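Local coordinates for putative nucleotide sugar epimerase/ dehydratase (Bordetella bronchiseptica, PDB 2Q1S), which binds NADH in a Rossmann fold and probably acts as a nucleotide-sugar epimerase or dehydratase in lipopolysaccharide O-antigen biosynthesis, at residues Asp90-Leu93 / Ala94-Gln97; Leu133-Arg136 / Leu137-Phe140; Pro314-Pro317 / Trp318-Ser321. One frame throughout, in Å; residues are numbered along the deposited sequence. Where two conformers were deposited one is given.

Contact 1 of 3, residues Asp90-Leu93 / Ala94-Gln97; sequences DALL and ASLQ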
# COMPACT_ATOMS: atom_id res chain seq x y z
N ASP A 90 -4.11 14.61 13.14
CA ASP A 90 -3.64 14.04 14.41
C ASP A 90 -4.48 14.45 15.62
O ASP A 90 -4.81 13.61 16.44
CB ASP A 90 -2.18 14.41 14.65
CG ASP A 90 -1.23 13.64 13.72
OD1 ASP A 90 -1.63 12.54 13.26
OD2 ASP A 90 -0.11 14.16 13.49
N ALA A 91 -4.83 15.72 15.70
CA ALA A 91 -5.67 16.19 16.81
C ALA A 91 -7.01 15.49 16.81
O ALA A 91 -7.48 15.01 17.87
CB ALA A 91 -5.87 17.69 16.71
N LEU A 92 -7.64 15.41 15.64
CA LEU A 92 -8.95 14.76 15.56
C LEU A 92 -8.84 13.32 16.03
O LEU A 92 -9.60 12.87 16.87
CB LEU A 92 -9.58 14.86 14.15
CG LEU A 92 -10.94 14.15 14.03
CD1 LEU A 92 -12.11 14.83 14.71
CD2 LEU A 92 -11.27 13.91 12.58
N LEU A 93 -7.88 12.58 15.48
CA LEU A 93 -7.66 11.22 15.87
C LEU A 93 -7.44 11.06 17.39
O LEU A 93 -8.06 10.19 18.00
CB LEU A 93 -6.51 10.61 15.06
CG LEU A 93 -6.83 10.28 13.59
CD1 LEU A 93 -5.48 10.19 12.82
CD2 LEU A 93 -7.71 9.03 13.38
N ALA A 94 -6.61 11.92 17.99
CA ALA A 94 -6.34 11.76 19.42
C ALA A 94 -7.59 12.08 20.26
O ALA A 94 -7.73 11.55 21.38
CB ALA A 94 -5.18 12.63 19.85
N SER A 95 -8.48 12.90 19.70
CA SER A 95 -9.72 13.31 20.37
C SER A 95 -10.77 12.22 20.38
O SER A 95 -11.70 12.30 21.20
CB SER A 95 -10.32 14.61 19.77
OG SER A 95 -11.08 14.33 18.59
N LEU A 96 -10.68 11.26 19.46
CA LEU A 96 -11.70 10.22 19.36
C LEU A 96 -11.76 9.39 20.63
O LEU A 96 -10.72 9.06 21.23
CB LEU A 96 -11.44 9.32 18.15
CG LEU A 96 -11.55 9.99 16.78
CD1 LEU A 96 -11.35 8.96 15.67
CD2 LEU A 96 -12.90 10.68 16.61
N GLN A 97 -12.98 9.07 21.05
CA GLN A 97 -13.24 8.31 22.27
C GLN A 97 -13.78 6.93 21.87
O GLN A 97 -14.35 6.79 20.80
CB GLN A 97 -14.27 9.04 23.13
CG GLN A 97 -13.79 10.41 23.68
CD GLN A 97 -12.45 10.29 24.37
OE1 GLN A 97 -12.34 9.66 25.44
NE2 GLN A 97 -11.40 10.86 23.76
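S95 turns its side chain back onto L92 in the last turn of helix 90-95, the short helix that links strands 80-83 and 102-105 in the beta-alpha-beta crossover of the Rossmann fold. With chi1 at 82°, S95 OG lies between its own backbone N and carbonyl carbon, and from there it donates to L92 O at 2.7 Å. The hydroxyl meets this oxygen well bent from the C=O direction and only slightly out of the carbonyl plane. L92 O also receives weak bonds from the backbone N of S95 and of L96, and the hydroxyl is thus the short member of a group of three donors on a carbonyl at the helix end. Before it the bonding is alpha-helical: A94 N donates to D90 O at 2.9 Å and S95 N to A91 O at 3.0 Å. L96 N, besides its weak bond to L92 O, donates to L93 O, which it approaches from above the carbonyl plane.

The leucines face inward. L92 packs on V63 and L96 on H61, both of strand 59-63, while L93 lies near I87, an NADH-binding residue. At the first turn of the helix, D90 OD1 forms a salt bridge with K132. Between the two leucines on either side of the helix end, L93 CD2 and L96 CD1 meet loosely at 4.3 Å.

Contact 2 of 3, residues Leu133-Arg136 / Leu137-Phe140; sequences LYER and LKHF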
# COMPACT_ATOMS: atom_id res chain seq x y z
N LEU A 133 -6.64 5.79 10.67
CA LEU A 133 -7.90 5.46 11.33
C LEU A 133 -7.75 4.18 12.11
O LEU A 133 -8.08 4.09 13.32
CB LEU A 133 -9.01 5.36 10.27
CG LEU A 133 -10.37 4.92 10.89
CD1 LEU A 133 -10.97 5.92 11.88
CD2 LEU A 133 -11.34 4.62 9.77
N TYR A 134 -7.27 3.12 11.45
CA TYR A 134 -7.15 1.81 12.08
C TYR A 134 -6.20 1.86 13.27
O TYR A 134 -6.43 1.22 14.31
CB TYR A 134 -6.68 0.80 11.05
CG TYR A 134 -7.74 0.36 10.06
CD1 TYR A 134 -9.03 0.96 10.05
CD2 TYR A 134 -7.47 -0.64 9.12
CE1 TYR A 134 -10.00 0.52 9.16
CE2 TYR A 134 -8.41 -1.07 8.21
CZ TYR A 134 -9.68 -0.48 8.21
OH TYR A 134 -10.63 -0.92 7.31
N GLU A 135 -5.12 2.63 13.13
CA GLU A 135 -4.15 2.76 14.22
C GLU A 135 -4.79 3.37 15.48
O GLU A 135 -4.48 2.97 16.61
CB GLU A 135 -2.95 3.60 13.75
CG GLU A 135 -1.82 3.73 14.75
CD GLU A 135 -1.12 2.42 15.14
OE1 GLU A 135 -1.34 1.31 14.58
OE2 GLU A 135 -0.34 2.52 16.12
N ARG A 136 -5.67 4.33 15.27
CA ARG A 136 -6.43 4.92 16.38
C ARG A 136 -7.47 3.97 16.98
O ARG A 136 -7.63 3.95 18.22
CB ARG A 136 -7.08 6.24 15.98
CG ARG A 136 -7.80 6.95 17.17
CD ARG A 136 -6.87 7.19 18.36
NE ARG A 136 -7.61 7.80 19.48
CZ ARG A 136 -7.43 7.46 20.75
NH1 ARG A 136 -6.51 6.56 21.08
NH2 ARG A 136 -8.15 8.05 21.71
N LEU A 137 -8.17 3.22 16.11
CA LEU A 137 -9.26 2.33 16.55
C LEU A 137 -8.75 1.05 17.21
O LEU A 137 -9.55 0.35 17.85
CB LEU A 137 -10.19 1.98 15.41
CG LEU A 137 -10.96 3.07 14.66
CD1 LEU A 137 -11.71 2.42 13.54
CD2 LEU A 137 -11.91 3.84 15.62
N LYS A 138 -7.45 0.74 17.11
CA LYS A 138 -7.02 -0.65 17.32
C LYS A 138 -7.21 -1.19 18.71
O LYS A 138 -7.24 -2.41 18.85
CB LYS A 138 -5.57 -0.91 16.89
CG LYS A 138 -4.47 -0.31 17.76
CD LYS A 138 -3.16 -0.52 16.98
CE LYS A 138 -1.86 -0.21 17.67
NZ LYS A 138 -0.70 -0.40 16.65
N HIS A 139 -7.27 -0.31 19.71
CA HIS A 139 -7.44 -0.75 21.09
C HIS A 139 -8.83 -0.40 21.63
O HIS A 139 -9.12 -0.64 22.80
CB HIS A 139 -6.33 -0.22 22.04
CG HIS A 139 -4.96 -0.72 21.69
ND1 HIS A 139 -4.69 -2.04 21.41
CD2 HIS A 139 -3.78 -0.06 21.56
CE1 HIS A 139 -3.41 -2.18 21.13
NE2 HIS A 139 -2.84 -1.00 21.20
N PHE A 140 -9.71 0.14 20.77
CA PHE A 140 -11.10 0.41 21.19
C PHE A 140 -11.88 -0.90 21.42
O PHE A 140 -11.77 -1.88 20.65
CB PHE A 140 -11.84 1.23 20.13
CG PHE A 140 -11.49 2.70 20.11
CD1 PHE A 140 -10.39 3.19 20.81
CD2 PHE A 140 -12.25 3.59 19.34
CE1 PHE A 140 -10.09 4.56 20.78
CE2 PHE A 140 -11.97 4.92 19.29
CZ PHE A 140 -10.88 5.41 20.00
O HOH W 1 1.23 0.78 17.81
O HOH W 2 -6.72 2.44 20.32
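E135 and K138 form a salt bridge at the C-terminal end of helix 128-137, where this Rossmann-fold helix passes into a type I beta turn, L137 to F140, ahead of strand 145-151. The two side chains run alongside each other in the same direction. K138 is extended beyond CG and E135 bends at chi2 (63°), which brings the carboxylate round to the ammonium group: K138 NZ lies 2.8 Å from E135 OE1, on its syn side, with a weaker bond of 3.0 Å to E135 OE2. A water joins NZ to OE2, and Y195 OH is a second partner of OE1. P119 of the second subunit packs on both residues, placing the ion pair at the dimer contact.

In the backbone, L137 N donates to L133 O at 2.9 Å, and F140 N closes the turn on L137 O, also at 2.9 Å. Another water accepts from H139 N and donates to R136 O, which thereby gains a partner where the helical pattern stops.

L137 CD1 rests 3.9 Å from L133 CG as the two leucines cross toward strand 102-105, L133 on H105 and L137 on V103. R136, gripped at NH2 by L96 O, has its guanidinium at 77° to the F140 ring. The ring comes edge first, F140 CE1 sitting 3.9 Å from R136 CZ over the middle of the guanidinium face, while R136 O lies above one face of the same ring, toward the rim, 3.6 Å from F140 CE1.

Contact 3 of 3, residues Pro314-Pro317 / Trp318-Ser321; sequences PKRP and WDNS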
# COMPACT_ATOMS: atom_id res chain seq x y z
N PRO A 314 -23.50 -2.98 -31.88
CA PRO A 314 -23.75 -4.29 -31.27
C PRO A 314 -22.56 -4.75 -30.42
O PRO A 314 -21.40 -4.59 -30.82
CB PRO A 314 -23.92 -5.21 -32.50
CG PRO A 314 -23.10 -4.57 -33.55
CD PRO A 314 -23.29 -3.08 -33.33
N LYS A 315 -22.84 -5.31 -29.24
CA LYS A 315 -21.78 -5.83 -28.40
C LYS A 315 -21.23 -7.15 -28.97
O LYS A 315 -22.00 -8.05 -29.28
CB LYS A 315 -22.31 -6.04 -26.98
CG LYS A 315 -21.29 -6.58 -26.00
CD LYS A 315 -21.97 -6.89 -24.64
CE LYS A 315 -22.82 -8.18 -24.72
NZ LYS A 315 -23.81 -8.26 -23.61
N ARG A 316 -19.90 -7.26 -29.06
CA ARG A 316 -19.29 -8.49 -29.60
C ARG A 316 -18.55 -9.26 -28.49
O ARG A 316 -18.31 -8.68 -27.44
CB ARG A 316 -18.35 -8.13 -30.77
CG ARG A 316 -19.06 -7.55 -32.02
CD ARG A 316 -19.85 -8.57 -32.77
NE ARG A 316 -20.19 -8.04 -34.10
CZ ARG A 316 -21.41 -7.86 -34.59
NH1 ARG A 316 -22.50 -8.21 -33.91
NH2 ARG A 316 -21.55 -7.35 -35.82
N PRO A 317 -18.25 -10.57 -28.69
CA PRO A 317 -17.58 -11.34 -27.61
C PRO A 317 -16.26 -10.78 -27.06
O PRO A 317 -15.95 -10.97 -25.89
CB PRO A 317 -17.39 -12.72 -28.25
CG PRO A 317 -18.52 -12.83 -29.21
CD PRO A 317 -18.54 -11.44 -29.84
N TRP A 318 -15.50 -10.06 -27.90
CA TRP A 318 -14.24 -9.43 -27.46
C TRP A 318 -14.42 -8.13 -26.73
O TRP A 318 -13.46 -7.64 -26.14
CB TRP A 318 -13.30 -9.23 -28.66
CG TRP A 318 -13.93 -8.64 -29.89
CD1 TRP A 318 -13.91 -7.31 -30.25
CD2 TRP A 318 -14.65 -9.33 -30.93
NE1 TRP A 318 -14.57 -7.15 -31.45
CE2 TRP A 318 -15.04 -8.36 -31.89
CE3 TRP A 318 -15.02 -10.66 -31.13
CZ2 TRP A 318 -15.77 -8.69 -33.05
CZ3 TRP A 318 -15.74 -11.00 -32.30
CH2 TRP A 318 -16.12 -10.01 -33.24
N ASP A 319 -15.63 -7.57 -26.71
CA ASP A 319 -15.81 -6.26 -26.08
C ASP A 319 -15.74 -6.29 -24.56
O ASP A 319 -15.49 -5.26 -23.93
CB ASP A 319 -17.10 -5.61 -26.53
CG ASP A 319 -17.04 -5.13 -27.96
OD1 ASP A 319 -16.00 -4.54 -28.35
OD2 ASP A 319 -18.01 -5.34 -28.70
N ASN A 320 -15.99 -7.44 -23.96
CA ASN A 320 -16.00 -7.50 -22.49
C ASN A 320 -15.29 -8.73 -21.89
O ASN A 320 -15.42 -8.99 -20.68
CB ASN A 320 -17.43 -7.37 -21.96
CG ASN A 320 -18.02 -5.99 -22.18
OD1 ASN A 320 -17.70 -5.05 -21.44
ND2 ASN A 320 -18.88 -5.85 -23.19
N SER A 321 -14.51 -9.42 -22.72
CA SER A 321 -13.75 -10.59 -22.30
C SER A 321 -12.74 -10.26 -21.21
O SER A 321 -12.25 -11.15 -20.52
CB SER A 321 -13.03 -11.21 -23.50
OG SER A 321 -12.12 -10.29 -24.07
O HOH W 3 -18.12 -3.98 -30.97
O HOH W 4 -19.17 -8.67 -24.81
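R316 and D319 bind each other twice across a beta turn with type I torsions at P317 and W318, in the surface loop between helix 293-304 and helix 329-335. The first bond runs from backbone to side chain: R316 N donates to D319 OD2 at 2.7 Å, nearly straight (161°), reaching the anti side of the carboxylate somewhat out of its plane. The second is the turn bond itself, D319 N to R316 O at 3.0 Å, with the donor well above the carbonyl plane. Together they tie both ends of the turn through one residue pair, and a chi1 of -72°, with CG beside the backbone N, turns the D319 carboxylate back toward R316 N.

Waters extend these polar links. One donates to D319 OD2 at 2.6 Å and, weakly, to P314 O. A second donates to R316 O at 2.8 Å and accepts a long bond from N320 ND2. The amide of N320 ties the loop to the 255-257 segment of the same chain: ND2 also donates to V255 O, and OD1 accepts from T257 N. The N320 side chain is about 7 Å from that of R258, which binds UDP in another structure of this protein.

The apolar contacts centre on the W318 indole. W318 has CG between backbone N and carbonyl carbon (chi1 46°), which lays the ring back over the preceding residues. P317 CD meets it obliquely, 3.8 Å from W318 CZ3. R316 runs alongside, pointing the same way, and its CB, CG and CD do the touching; the guanidinium is steeply inclined to the indole. The ring face itself takes a CH-pi contact, R316 CB standing 3.6 Å from the centroid of the W318 six-membered ring.

In the fold
Contacts 1 and 2 are partly buried helix ends of the Rossmann fold, their centres about 11 Å apart, and they touch through the R136 guanidinium, which reaches the end of helix 90-95 and adds a weak bond from NE to L93 O. Both bury leucines toward the sheet near I87 of the NADH site. Their outer chemistry differs, a serine hydroxyl turned onto the helix backbone in one, a salt bridge beside the second subunit in the other. Contact 3 lies on the opposite side of the chain's centre, about 45 to 50 Å from the others between centres. It is a surface turn held by a carboxylate, waters and an indole, near a UDP-binding arginine.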